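Local coordinates for beta-N-acetylhexosaminidase (Beutenbergia cavernae, PDB 5BU9), which probably hydrolyses terminal non-reducing N-acetyl-D-hexosamine residues from N-acetyl-beta-D-hexosaminides, as a member of glycosyl hydrolase family 3, at residues A[15-20]-A[303-308]; A[283-288]-A[294-299]; A[158-163]-A[213-218]. All coordinates share one frame; numbering follows the deposited sequence.

Contact 1 of 3, residues A[15-20]-A[303-308]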
ATOM      1  N   PHE A  15      -7.356   3.087  -8.365  1.00 32.24           N
ATOM      2  CA  PHE A  15      -6.134   2.449  -8.849  1.00 30.44           C
ATOM      3  C   PHE A  15      -4.867   3.251  -8.544  1.00 32.69           C
ATOM      4  O   PHE A  15      -4.875   4.485  -8.517  1.00 35.11           O
ATOM      5  CB  PHE A  15      -6.219   2.199 -10.351  1.00 25.39           C
ATOM      6  CG  PHE A  15      -7.109   1.049 -10.722  1.00 33.53           C
ATOM      7  CD1 PHE A  15      -8.490   1.219 -10.813  1.00 31.90           C
ATOM      8  CD2 PHE A  15      -6.575  -0.195 -10.989  1.00 25.74           C
ATOM      9  CE1 PHE A  15      -9.319   0.167 -11.160  1.00 34.41           C
ATOM     10  CE2 PHE A  15      -7.395  -1.265 -11.345  1.00 40.27           C
ATOM     11  CZ  PHE A  15      -8.770  -1.084 -11.434  1.00 34.15           C
HETATM   12  N   MSE A  16      -3.781   2.522  -8.305  1.00 28.38           N
HETATM   13  CA  MSE A  16      -2.472   3.124  -8.134  1.00 30.52           C
HETATM   14  C   MSE A  16      -1.515   2.470  -9.141  1.00 34.58           C
HETATM   15  O   MSE A  16      -1.205   1.284  -9.030  1.00 32.02           O
HETATM   16  CB  MSE A  16      -1.977   2.979  -6.686  1.00 26.07           C
HETATM   17  CG  MSE A  16      -0.662   3.755  -6.414  1.00 27.14           C
HETATM   18 SE   MSE A  16      -0.070   3.633  -4.558  0.72 36.20          SE
HETATM   19  CE  MSE A  16      -1.057   5.140  -3.834  1.00 28.97           C
ATOM     20  N   VAL A  17      -1.067   3.221 -10.148  1.00 26.44           N
ATOM     21  CA  VAL A  17      -0.269   2.583 -11.213  1.00 27.64           C
ATOM     22  C   VAL A  17       1.195   2.956 -11.076  1.00 35.85           C
ATOM     23  O   VAL A  17       1.543   4.109 -10.786  1.00 30.99           O
ATOM     24  CB  VAL A  17      -0.802   2.919 -12.613  1.00 36.84           C
ATOM     25  CG1 VAL A  17      -0.780   4.410 -12.854  1.00 39.89           C
ATOM     26  CG2 VAL A  17       0.043   2.235 -13.652  1.00 27.19           C
ATOM     27  N   GLY A  18       2.046   1.951 -11.238  1.00 27.62           N
ATOM     28  CA  GLY A  18       3.476   2.107 -11.063  1.00 26.64           C
ATOM     29  C   GLY A  18       4.119   2.848 -12.211  1.00 38.21           C
ATOM     30  O   GLY A  18       3.573   2.897 -13.306  1.00 34.97           O
ATOM     31  N   THR A  19       5.249   3.489 -11.922  1.00 31.01           N
ATOM     32  CA  THR A  19       6.211   3.946 -12.926  1.00 28.58           C
ATOM     33  C   THR A  19       7.570   3.717 -12.287  1.00 36.71           C
ATOM     34  O   THR A  19       7.696   3.670 -11.060  1.00 34.31           O
ATOM     35  CB  THR A  19       6.043   5.446 -13.311  1.00 39.52           C
ATOM     36  OG1 THR A  19       7.029   5.794 -14.272  1.00 44.34           O
ATOM     37  CG2 THR A  19       6.240   6.355 -12.128  1.00 30.49           C
ATOM     38  N   ASP A  20       8.591   3.553 -13.109  1.00 34.51           N
ATOM     39  CA  ASP A  20       9.927   3.415 -12.586  1.00 34.46           C
ATOM     40  C   ASP A  20      10.288   4.728 -11.886  1.00 32.42           C
ATOM     41  O   ASP A  20       9.914   5.795 -12.366  1.00 34.87           O
ATOM     42  CB  ASP A  20      10.920   3.106 -13.709  1.00 33.04           C
ATOM     43  CG  ASP A  20      12.333   2.945 -13.175  1.00 44.31           C
ATOM     44  OD1 ASP A  20      12.577   1.905 -12.500  1.00 35.02           O
ATOM     45  OD2 ASP A  20      13.171   3.862 -13.392  1.00 49.76           O
ATOM     46  N   SER A 303       1.522  -2.364 -17.280  1.00 30.20           N
ATOM     47  CA  SER A 303       0.906  -2.525 -18.605  1.00 37.87           C
ATOM     48  C   SER A 303      -0.501  -3.075 -18.525  1.00 39.11           C
ATOM     49  O   SER A 303      -1.243  -2.949 -19.486  1.00 35.25           O
ATOM     50  CB  SER A 303       1.738  -3.428 -19.537  1.00 29.99           C
ATOM     51  OG  SER A 303       1.647  -4.786 -19.138  1.00 37.77           O
ATOM     52  N   ILE A 304      -0.880  -3.685 -17.401  1.00 35.28           N
ATOM     53  CA  ILE A 304      -2.230  -4.257 -17.308  1.00 26.66           C
ATOM     54  C   ILE A 304      -3.218  -3.337 -16.579  1.00 30.82           C
ATOM     55  O   ILE A 304      -4.365  -3.685 -16.406  1.00 30.39           O
ATOM     56  CB  ILE A 304      -2.200  -5.632 -16.642  1.00 33.05           C
ATOM     57  CG1 ILE A 304      -1.593  -5.528 -15.245  1.00 25.84           C
ATOM     58  CG2 ILE A 304      -1.444  -6.657 -17.556  1.00 30.10           C
ATOM     59  CD1 ILE A 304      -1.526  -6.832 -14.539  1.00 38.73           C
ATOM     60  N   ALA A 305      -2.783  -2.155 -16.158  1.00 32.23           N
ATOM     61  CA  ALA A 305      -3.686  -1.259 -15.462  1.00 29.89           C
ATOM     62  C   ALA A 305      -4.885  -0.873 -16.346  1.00 39.68           C
ATOM     63  O   ALA A 305      -6.009  -0.849 -15.876  1.00 31.28           O
ATOM     64  CB  ALA A 305      -2.944  -0.012 -14.997  1.00 26.40           C
ATOM     65  N   ALA A 306      -4.641  -0.561 -17.616  1.00 30.26           N
ATOM     66  CA  ALA A 306      -5.705  -0.092 -18.512  1.00 37.01           C
ATOM     67  C   ALA A 306      -6.858  -1.075 -18.577  1.00 39.43           C
ATOM     68  O   ALA A 306      -8.017  -0.684 -18.414  1.00 35.78           O
ATOM     69  CB  ALA A 306      -5.148   0.171 -19.954  1.00 30.49           C
ATOM     70  N   GLU A 307      -6.555  -2.350 -18.829  1.00 29.02           N
ATOM     71  CA  GLU A 307      -7.636  -3.330 -18.964  1.00 30.62           C
ATOM     72  C   GLU A 307      -8.348  -3.615 -17.616  1.00 33.57           C
ATOM     73  O   GLU A 307      -9.523  -3.986 -17.611  1.00 39.49           O
ATOM     74  CB  GLU A 307      -7.109  -4.620 -19.564  1.00 30.65           C
ATOM     75  CG  GLU A 307      -6.476  -5.551 -18.534  1.00 44.44           C
ATOM     76  CD  GLU A 307      -5.531  -6.544 -19.179  1.00 50.31           C
ATOM     77  OE1 GLU A 307      -5.730  -7.777 -19.018  1.00 40.83           O
ATOM     78  OE2 GLU A 307      -4.603  -6.068 -19.868  1.00 43.71           O
HETATM   79  N   MSE A 308      -7.653  -3.427 -16.484  1.00 33.11           N
HETATM   80  CA  MSE A 308      -8.287  -3.624 -15.184  1.00 33.55           C
HETATM   81  C   MSE A 308      -9.270  -2.512 -14.924  1.00 39.37           C
HETATM   82  O   MSE A 308     -10.387  -2.732 -14.453  1.00 34.51           O
HETATM   83  CB  MSE A 308      -7.253  -3.667 -14.063  1.00 28.50           C
HETATM   84  CG  MSE A 308      -6.351  -4.864 -14.169  1.00 33.12           C
HETATM   85 SE   MSE A 308      -4.791  -4.764 -12.976  0.73 41.00          SE
HETATM   86  CE  MSE A 308      -5.666  -4.904 -11.311  1.00 25.93           C
TER

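Contact 2 of 3, residues A[283-288]-A[294-299]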
ATOM      1  N   ASP A 283     -10.210  -9.748 -12.924  1.00 23.91           N
ATOM      2  CA  ASP A 283     -10.751 -10.359 -11.684  1.00 23.77           C
ATOM      3  C   ASP A 283      -9.983  -9.963 -10.426  1.00 36.36           C
ATOM      4  O   ASP A 283     -10.592  -9.827  -9.358  1.00 28.86           O
ATOM      5  CB  ASP A 283     -10.794 -11.883 -11.773  1.00 28.56           C
ATOM      6  CG  ASP A 283     -11.900 -12.375 -12.695  1.00 35.72           C
ATOM      7  OD1 ASP A 283     -12.726 -11.532 -13.124  1.00 43.36           O
ATOM      8  OD2 ASP A 283     -11.936 -13.590 -12.988  1.00 44.35           O
ATOM      9  N   ARG A 284      -8.672  -9.768 -10.526  1.00 23.32           N
ATOM     10  CA  ARG A 284      -7.932  -9.299  -9.347  1.00 34.27           C
ATOM     11  C   ARG A 284      -8.524  -7.988  -8.828  1.00 28.61           C
ATOM     12  O   ARG A 284      -8.727  -7.800  -7.611  1.00 29.06           O
ATOM     13  CB  ARG A 284      -6.451  -9.102  -9.661  1.00 27.01           C
ATOM     14  CG  ARG A 284      -5.765 -10.351 -10.101  1.00 23.22           C
ATOM     15  CD  ARG A 284      -4.376 -10.071 -10.572  1.00 23.45           C
ATOM     16  NE  ARG A 284      -4.063 -11.032 -11.622  1.00 23.76           N
ATOM     17  CZ  ARG A 284      -3.078 -10.900 -12.493  1.00 41.79           C
ATOM     18  NH1 ARG A 284      -2.237  -9.859 -12.433  1.00 24.40           N
ATOM     19  NH2 ARG A 284      -2.938 -11.817 -13.423  1.00 26.73           N
ATOM     20  N   ALA A 285      -8.773  -7.065  -9.753  1.00 30.03           N
ATOM     21  CA  ALA A 285      -9.273  -5.762  -9.361  1.00 28.92           C
ATOM     22  C   ALA A 285     -10.692  -5.894  -8.777  1.00 34.00           C
ATOM     23  O   ALA A 285     -11.014  -5.333  -7.715  1.00 32.38           O
ATOM     24  CB  ALA A 285      -9.255  -4.785 -10.560  1.00 23.87           C
ATOM     25  N   ILE A 286     -11.528  -6.654  -9.478  1.00 25.04           N
ATOM     26  CA  ILE A 286     -12.926  -6.794  -9.103  1.00 24.38           C
ATOM     27  C   ILE A 286     -13.042  -7.476  -7.739  1.00 24.44           C
ATOM     28  O   ILE A 286     -13.777  -6.987  -6.870  1.00 28.52           O
ATOM     29  CB  ILE A 286     -13.710  -7.543 -10.186  1.00 30.15           C
ATOM     30  CG1 ILE A 286     -13.936  -6.611 -11.378  1.00 25.21           C
ATOM     31  CG2 ILE A 286     -15.076  -7.998  -9.644  1.00 25.10           C
ATOM     32  CD1 ILE A 286     -14.350  -7.331 -12.636  1.00 24.97           C
ATOM     33  N   LEU A 287     -12.309  -8.576  -7.536  1.00 32.74           N
ATOM     34  CA  LEU A 287     -12.369  -9.278  -6.255  1.00 35.18           C
ATOM     35  C   LEU A 287     -11.838  -8.404  -5.108  1.00 29.08           C
ATOM     36  O   LEU A 287     -12.404  -8.419  -4.015  1.00 31.57           O
ATOM     37  CB  LEU A 287     -11.597 -10.601  -6.308  1.00 26.86           C
ATOM     38  CG  LEU A 287     -12.187 -11.698  -7.220  1.00 32.47           C
ATOM     39  CD1 LEU A 287     -11.193 -12.799  -7.350  1.00 27.07           C
ATOM     40  CD2 LEU A 287     -13.484 -12.270  -6.709  1.00 28.76           C
ATOM     41  N   ALA A 288     -10.759  -7.660  -5.342  1.00 27.83           N
ATOM     42  CA  ALA A 288     -10.212  -6.778  -4.305  1.00 25.95           C
ATOM     43  C   ALA A 288     -11.288  -5.760  -3.856  1.00 28.39           C
ATOM     44  O   ALA A 288     -11.592  -5.626  -2.674  1.00 35.54           O
ATOM     45  CB  ALA A 288      -8.941  -6.059  -4.841  1.00 33.38           C
ATOM     46  N   ASP A 294     -10.113  -0.132  -1.402  1.00 27.45           N
ATOM     47  CA  ASP A 294     -10.266   1.191  -2.055  1.00 32.59           C
ATOM     48  C   ASP A 294      -9.203   1.507  -3.106  1.00 31.76           C
ATOM     49  O   ASP A 294      -9.452   2.231  -4.075  1.00 37.81           O
ATOM     50  CB  ASP A 294     -10.273   2.279  -0.987  1.00 39.11           C
ATOM     51  CG  ASP A 294     -11.205   1.925   0.185  1.00 53.39           C
ATOM     52  OD1 ASP A 294     -12.409   1.619  -0.045  1.00 54.18           O
ATOM     53  OD2 ASP A 294     -10.720   1.898   1.331  1.00 61.02           O
ATOM     54  N   ILE A 295      -8.009   0.959  -2.954  1.00 27.56           N
ATOM     55  CA  ILE A 295      -7.003   1.202  -3.989  1.00 32.18           C
ATOM     56  C   ILE A 295      -6.306  -0.105  -4.399  1.00 33.01           C
ATOM     57  O   ILE A 295      -5.730  -0.808  -3.566  1.00 33.31           O
ATOM     58  CB  ILE A 295      -5.965   2.272  -3.533  1.00 34.35           C
ATOM     59  CG1 ILE A 295      -6.629   3.641  -3.322  1.00 33.03           C
ATOM     60  CG2 ILE A 295      -4.786   2.345  -4.541  1.00 29.31           C
ATOM     61  CD1 ILE A 295      -5.651   4.751  -2.776  1.00 30.97           C
ATOM     62  N   VAL A 296      -6.395  -0.429  -5.685  1.00 25.31           N
ATOM     63  CA  VAL A 296      -5.755  -1.601  -6.246  1.00 24.77           C
ATOM     64  C   VAL A 296      -4.375  -1.190  -6.741  1.00 37.23           C
ATOM     65  O   VAL A 296      -4.242  -0.330  -7.636  1.00 31.24           O
ATOM     66  CB  VAL A 296      -6.606  -2.194  -7.371  1.00 26.71           C
ATOM     67  CG1 VAL A 296      -5.932  -3.434  -7.974  1.00 25.96           C
ATOM     68  CG2 VAL A 296      -8.032  -2.526  -6.844  1.00 27.93           C
ATOM     69  N   LEU A 297      -3.340  -1.771  -6.147  1.00 33.57           N
ATOM     70  CA  LEU A 297      -1.975  -1.407  -6.481  1.00 31.21           C
ATOM     71  C   LEU A 297      -1.534  -2.184  -7.723  1.00 31.45           C
ATOM     72  O   LEU A 297      -1.566  -3.409  -7.725  1.00 32.80           O
ATOM     73  CB  LEU A 297      -1.054  -1.679  -5.295  1.00 29.09           C
ATOM     74  CG  LEU A 297       0.428  -1.347  -5.506  1.00 30.58           C
ATOM     75  CD1 LEU A 297       0.609   0.120  -5.813  1.00 26.77           C
ATOM     76  CD2 LEU A 297       1.256  -1.775  -4.298  1.00 26.45           C
ATOM     77  N   VAL A 298      -1.168  -1.478  -8.791  1.00 32.70           N
ATOM     78  CA  VAL A 298      -0.684  -2.116 -10.035  1.00 32.09           C
ATOM     79  C   VAL A 298       0.714  -1.553 -10.339  1.00 42.71           C
ATOM     80  O   VAL A 298       0.871  -0.706 -11.200  1.00 33.41           O
ATOM     81  CB  VAL A 298      -1.677  -1.877 -11.199  1.00 40.46           C
ATOM     82  CG1 VAL A 298      -1.337  -2.728 -12.397  1.00 28.43           C
ATOM     83  CG2 VAL A 298      -3.101  -2.190 -10.742  1.00 31.25           C
ATOM     84  N   SER A 299       1.727  -2.015  -9.602  1.00 35.34           N
ATOM     85  CA  SER A 299       3.046  -1.375  -9.595  1.00 42.73           C
ATOM     86  C   SER A 299       4.069  -2.059 -10.499  1.00 35.68           C
ATOM     87  O   SER A 299       4.582  -1.441 -11.431  1.00 45.05           O
ATOM     88  CB  SER A 299       3.587  -1.324  -8.167  1.00 35.63           C
ATOM     89  OG  SER A 299       3.446  -2.593  -7.519  1.00 50.55           O
TER

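Contact 3 of 3, residues A[158-163]-A[213-218]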
ATOM      1  N   TYR A 158       9.310  -8.477  17.490  1.00 45.42           N
ATOM      2  CA  TYR A 158       8.813  -9.846  17.564  1.00 47.00           C
ATOM      3  C   TYR A 158       7.633  -9.967  18.509  1.00 48.76           C
ATOM      4  O   TYR A 158       7.269 -11.057  18.924  1.00 46.52           O
ATOM      5  CB  TYR A 158       9.948 -10.776  17.999  1.00 50.70           C
ATOM      6  CG  TYR A 158      11.134 -10.576  17.106  1.00 48.97           C
ATOM      7  CD1 TYR A 158      11.144 -11.115  15.839  1.00 38.52           C
ATOM      8  CD2 TYR A 158      12.209  -9.788  17.495  1.00 49.38           C
ATOM      9  CE1 TYR A 158      12.197 -10.909  14.968  1.00 46.08           C
ATOM     10  CE2 TYR A 158      13.281  -9.574  16.622  1.00 48.28           C
ATOM     11  CZ  TYR A 158      13.259 -10.137  15.361  1.00 51.13           C
ATOM     12  OH  TYR A 158      14.294  -9.955  14.485  1.00 54.54           O
ATOM     13  N   ASP A 159       7.062  -8.819  18.853  1.00 46.84           N
ATOM     14  CA  ASP A 159       5.841  -8.740  19.648  1.00 54.75           C
ATOM     15  C   ASP A 159       5.056  -7.463  19.318  1.00 39.87           C
ATOM     16  O   ASP A 159       5.602  -6.495  18.752  1.00 40.60           O
ATOM     17  CB  ASP A 159       6.164  -8.777  21.143  1.00 57.14           C
ATOM     18  CG  ASP A 159       7.159  -7.709  21.544  1.00 43.66           C
ATOM     19  OD1 ASP A 159       6.742  -6.542  21.749  1.00 75.25           O
ATOM     20  OD2 ASP A 159       8.363  -8.042  21.631  1.00 60.25           O
ATOM     21  N   ALA A 160       3.777  -7.462  19.680  1.00 49.80           N
ATOM     22  CA  ALA A 160       2.881  -6.382  19.294  1.00 49.60           C
ATOM     23  C   ALA A 160       3.298  -5.041  19.899  1.00 61.54           C
ATOM     24  O   ALA A 160       3.121  -4.002  19.273  1.00 44.88           O
ATOM     25  CB  ALA A 160       1.468  -6.717  19.685  1.00 41.93           C
ATOM     26  N   GLU A 161       3.863  -5.053  21.100  1.00 56.30           N
ATOM     27  CA  GLU A 161       4.155  -3.789  21.765  1.00 55.11           C
ATOM     28  C   GLU A 161       5.355  -3.067  21.123  1.00 50.13           C
ATOM     29  O   GLU A 161       5.315  -1.866  20.884  1.00 51.11           O
ATOM     30  CB  GLU A 161       4.404  -4.015  23.251  1.00 45.19           C
ATOM     31  CG  GLU A 161       4.625  -2.721  24.030  1.00 70.66           C
ATOM     32  CD  GLU A 161       5.420  -2.919  25.328  1.00107.16           C
ATOM     33  OE1 GLU A 161       5.734  -4.087  25.674  1.00 87.84           O
ATOM     34  OE2 GLU A 161       5.732  -1.899  26.002  1.00 93.82           O
ATOM     35  N   THR A 162       6.419  -3.807  20.853  1.00 55.06           N
ATOM     36  CA  THR A 162       7.608  -3.245  20.220  1.00 56.36           C
ATOM     37  C   THR A 162       7.267  -2.726  18.831  1.00 41.78           C
ATOM     38  O   THR A 162       7.602  -1.601  18.474  1.00 58.50           O
ATOM     39  CB  THR A 162       8.743  -4.299  20.107  1.00 43.37           C
ATOM     40  OG1 THR A 162       8.932  -4.933  21.374  1.00 67.21           O
ATOM     41  CG2 THR A 162      10.034  -3.657  19.675  1.00 47.87           C
ATOM     42  N   VAL A 163       6.607  -3.571  18.048  1.00 48.16           N
ATOM     43  CA  VAL A 163       6.215  -3.211  16.697  1.00 41.86           C
ATOM     44  C   VAL A 163       5.326  -1.982  16.690  1.00 40.06           C
ATOM     45  O   VAL A 163       5.558  -1.058  15.911  1.00 39.44           O
ATOM     46  CB  VAL A 163       5.532  -4.407  15.993  1.00 38.80           C
ATOM     47  CG1 VAL A 163       4.830  -3.973  14.683  1.00 35.86           C
ATOM     48  CG2 VAL A 163       6.587  -5.488  15.711  1.00 41.36           C
ATOM     49  N   SER A 213       0.206  -9.892  15.444  0.79 34.04           N
ATOM     50  CA  SER A 213       0.244  -8.994  14.286  0.79 39.95           C
ATOM     51  C   SER A 213      -1.079  -8.235  14.160  0.79 32.53           C
ATOM     52  O   SER A 213      -1.083  -7.025  13.961  0.79 45.63           O
ATOM     53  CB  SER A 213       0.547  -9.750  12.997  0.79 41.80           C
ATOM     54  OG  SER A 213      -0.498 -10.645  12.679  0.79 32.93           O
ATOM     55  N   VAL A 214      -2.193  -8.930  14.340  1.00 36.03           N
ATOM     56  CA  VAL A 214      -3.488  -8.255  14.343  1.00 39.16           C
ATOM     57  C   VAL A 214      -3.572  -7.241  15.487  1.00 39.59           C
ATOM     58  O   VAL A 214      -4.094  -6.155  15.303  1.00 40.24           O
ATOM     59  CB  VAL A 214      -4.621  -9.245  14.420  1.00 46.99           C
ATOM     60  CG1 VAL A 214      -5.954  -8.508  14.374  1.00 32.84           C
ATOM     61  CG2 VAL A 214      -4.513 -10.198  13.251  1.00 31.50           C
ATOM     62  N   GLN A 215      -3.025  -7.574  16.652  1.00 40.81           N
ATOM     63  CA  GLN A 215      -2.942  -6.602  17.742  1.00 40.05           C
ATOM     64  C   GLN A 215      -2.054  -5.400  17.348  1.00 50.69           C
ATOM     65  O   GLN A 215      -2.339  -4.263  17.680  1.00 38.29           O
ATOM     66  CB  GLN A 215      -2.402  -7.263  19.000  1.00 39.22           C
ATOM     67  CG  GLN A 215      -3.347  -8.251  19.674  1.00 48.23           C
ATOM     68  CD  GLN A 215      -2.576  -9.210  20.580  1.00 80.73           C
ATOM     69  OE1 GLN A 215      -1.580  -8.824  21.207  1.00 75.10           O
ATOM     70  NE2 GLN A 215      -3.010 -10.470  20.626  1.00 57.33           N
ATOM     71  N   ALA A 216      -0.977  -5.647  16.621  1.00 36.40           N
ATOM     72  CA  ALA A 216      -0.134  -4.543  16.158  1.00 45.66           C
ATOM     73  C   ALA A 216      -0.918  -3.624  15.234  1.00 37.51           C
ATOM     74  O   ALA A 216      -0.798  -2.424  15.352  1.00 36.01           O
ATOM     75  CB  ALA A 216       1.117  -5.066  15.440  1.00 39.20           C
ATOM     76  N   PHE A 217      -1.697  -4.202  14.302  1.00 33.86           N
ATOM     77  CA  PHE A 217      -2.415  -3.384  13.317  1.00 36.53           C
ATOM     78  C   PHE A 217      -3.452  -2.563  14.036  1.00 40.74           C
ATOM     79  O   PHE A 217      -3.619  -1.393  13.709  1.00 46.42           O
ATOM     80  CB  PHE A 217      -3.044  -4.232  12.197  1.00 31.39           C
ATOM     81  CG  PHE A 217      -2.033  -4.741  11.210  1.00 30.14           C
ATOM     82  CD1 PHE A 217      -1.375  -3.863  10.367  1.00 29.63           C
ATOM     83  CD2 PHE A 217      -1.683  -6.068  11.177  1.00 30.65           C
ATOM     84  CE1 PHE A 217      -0.413  -4.293   9.459  1.00 31.82           C
ATOM     85  CE2 PHE A 217      -0.713  -6.529  10.266  1.00 39.26           C
ATOM     86  CZ  PHE A 217      -0.077  -5.630   9.411  1.00 32.17           C
ATOM     87  N   ALA A 218      -4.130  -3.166  15.020  1.00 35.23           N
ATOM     88  CA  ALA A 218      -5.124  -2.444  15.822  1.00 36.71           C
ATOM     89  C   ALA A 218      -4.479  -1.209  16.435  1.00 38.09           C
ATOM     90  O   ALA A 218      -5.036  -0.116  16.326  1.00 45.46           O
ATOM     91  CB  ALA A 218      -5.739  -3.343  16.903  1.00 37.82           C
TER

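Contact 1 of 3, residues A[15-20]-A[303-308]
The ring of Phe15 and the side chain of Met308 meet at a slant. Met308, a selenomethionine in this crystal, brings its CB within 3.6 Å of Phe15 CE2, and its terminal methyl reaches the same ring atom, with Met308 CE 4.0 Å from Phe15 CE2. A bend in the Met308 chain at its last torsion (chi3 68°) turns that methyl back to the phenyl group. Ring atom CZ of Phe15 lies beside the Met308 backbone, 3.8 Å from Met308 O. Ala285 and Val298 add further apolar surface around the phenyl group. Strand 15-20 belongs to the (beta/alpha)8 (TIM) barrel, and helix 305-318 packs on the outside of its strands; because side chains alternate along a strand, Phe15 and Val17 both point to the helix. Val17 sends CG2, anti to its backbone N, to Ala305, where Val17 CG2 and Ala305 CB are 4.0 Å apart. A beta-branched residue suits the strand, while the lone methyl of Ala305 allows the helix backbone close to it, with 6.7 Å between Val17 CA and Ala305 CA. With an alanine in place of Phe15, Met308 CB and CE would probably lose their aromatic partner and a gap would open between strand and helix. Val17 also touches Thr28 and Ala31 of helix 26-35, which places it at the groove between two outer helices.

Contact 2 of 3, residues A[283-288]-A[294-299]
Val296 carries this contact, setting its two methyl groups beside Ala285 and Ala288 of the preceding helix. Helix 281-291 leads through a short loop into strand 296-298, the last helix-to-strand connection of the (beta/alpha)8 (TIM) barrel, in which the helix lies back over the strand it precedes. Val296 points its CB at the helix, and its two branches share the work. CG1, anti to the backbone N (chi1 180°), approaches the methyl of Ala285, with Val296 CG1 and Ala285 CB 4.4 Å apart. The other branch sits beside the backbone N and faces the next part of the helix, where Val296 CG2 lies 4.2 Å from Ala288 CB. The alanines are three residues apart, nearly one turn; Ala288 points its methyl at the strand, while that of Ala285 lies alongside. Their small size lets the Ala285 and Val296 CA atoms come within 6.3 Å. A branched, apolar valine suits the buried strand, and Met308 and Val270 give it further apolar neighbours. Arg284 is held by backbone carbonyls, donating from NE to Trp279 O and from NH1 to Val270 O, and the carboxylate of Asp294 by two arginines, in salt bridges with Arg256 and Arg332. Val296 CG2 also rests against the helix backbone itself, 4.2 Å from Ala285 O, a van der Waals contact of a methyl with a carbonyl oxygen.

Contact 3 of 3, residues A[158-163]-A[213-218]
The methyl of Ala160 lies over Gln215 CB and the backbone N of Ala216, with Ala160 CB 4.0 Å from Gln215 CB and 4.1 Å from Ala216 N. The two helices concerned, 160-176 and 212-222, are successive outer helices of the TIM barrel, joined through strand 180-186, and they meet here at the first turn of the earlier one. Their backbones come unusually near for helices, 4.7 Å between Ala160 CA and Ala216 CA, a spacing that small side chains at this point permit. Alanine is therefore apt on both sides. One turn further along, Val163 sends CG1, anti to its own backbone N (chi1 167°), to the other alanine, and Val163 CG1 stands 3.9 Å from Ala216 CB. This valine is buried, whereas Gln215 lies at the exposed margin: its chain runs out extended beyond CG, bringing OE1 alongside the methyl of Ala160, and its NE2 makes a weak hydrogen bond to Asp210 O. A long polar residue thus borders the apolar patch on the solvent side. On a different side of helix 212-222, Phe217 packs edge-to-face with Phe186. The start of helix 160-176 is fixed by Asp159 at the N-cap, whose carboxylate takes up an amide hydrogen that would lack a partner within the first turn. Thr162 suits this place because it can offer a hydroxyl as well as its amide to one acceptor. Both donors come from the same face of the carboxylate plane and on its syn side: Thr162 OG1 gives a bond of 2.7 Å to Asp159 OD1, and Thr162 N one of 2.9 Å to Asp159 OD1, nearly straight at 167°.

Contacts 1 and 2 are neighbours, their centres about 10 Å apart, whereas contact 3 lies on the opposite side of the chain's centre from contact 1, about 32 Å away between centres, and its centre is about 26 Å from that of contact 2. Along the chain contact 3 closes before contact 2 opens, and both are nested in the loop that contact 1 closes. Strands 15-20 and 296-298 pair side by side, with Met16 O 2.8 Å from Val298 N, and helix 305-318 follows the latter strand. Contacts 1 and 2 pack helices on these paired first and last strands, where the barrel closes, while contact 3 fastens two outer helices far from that seam.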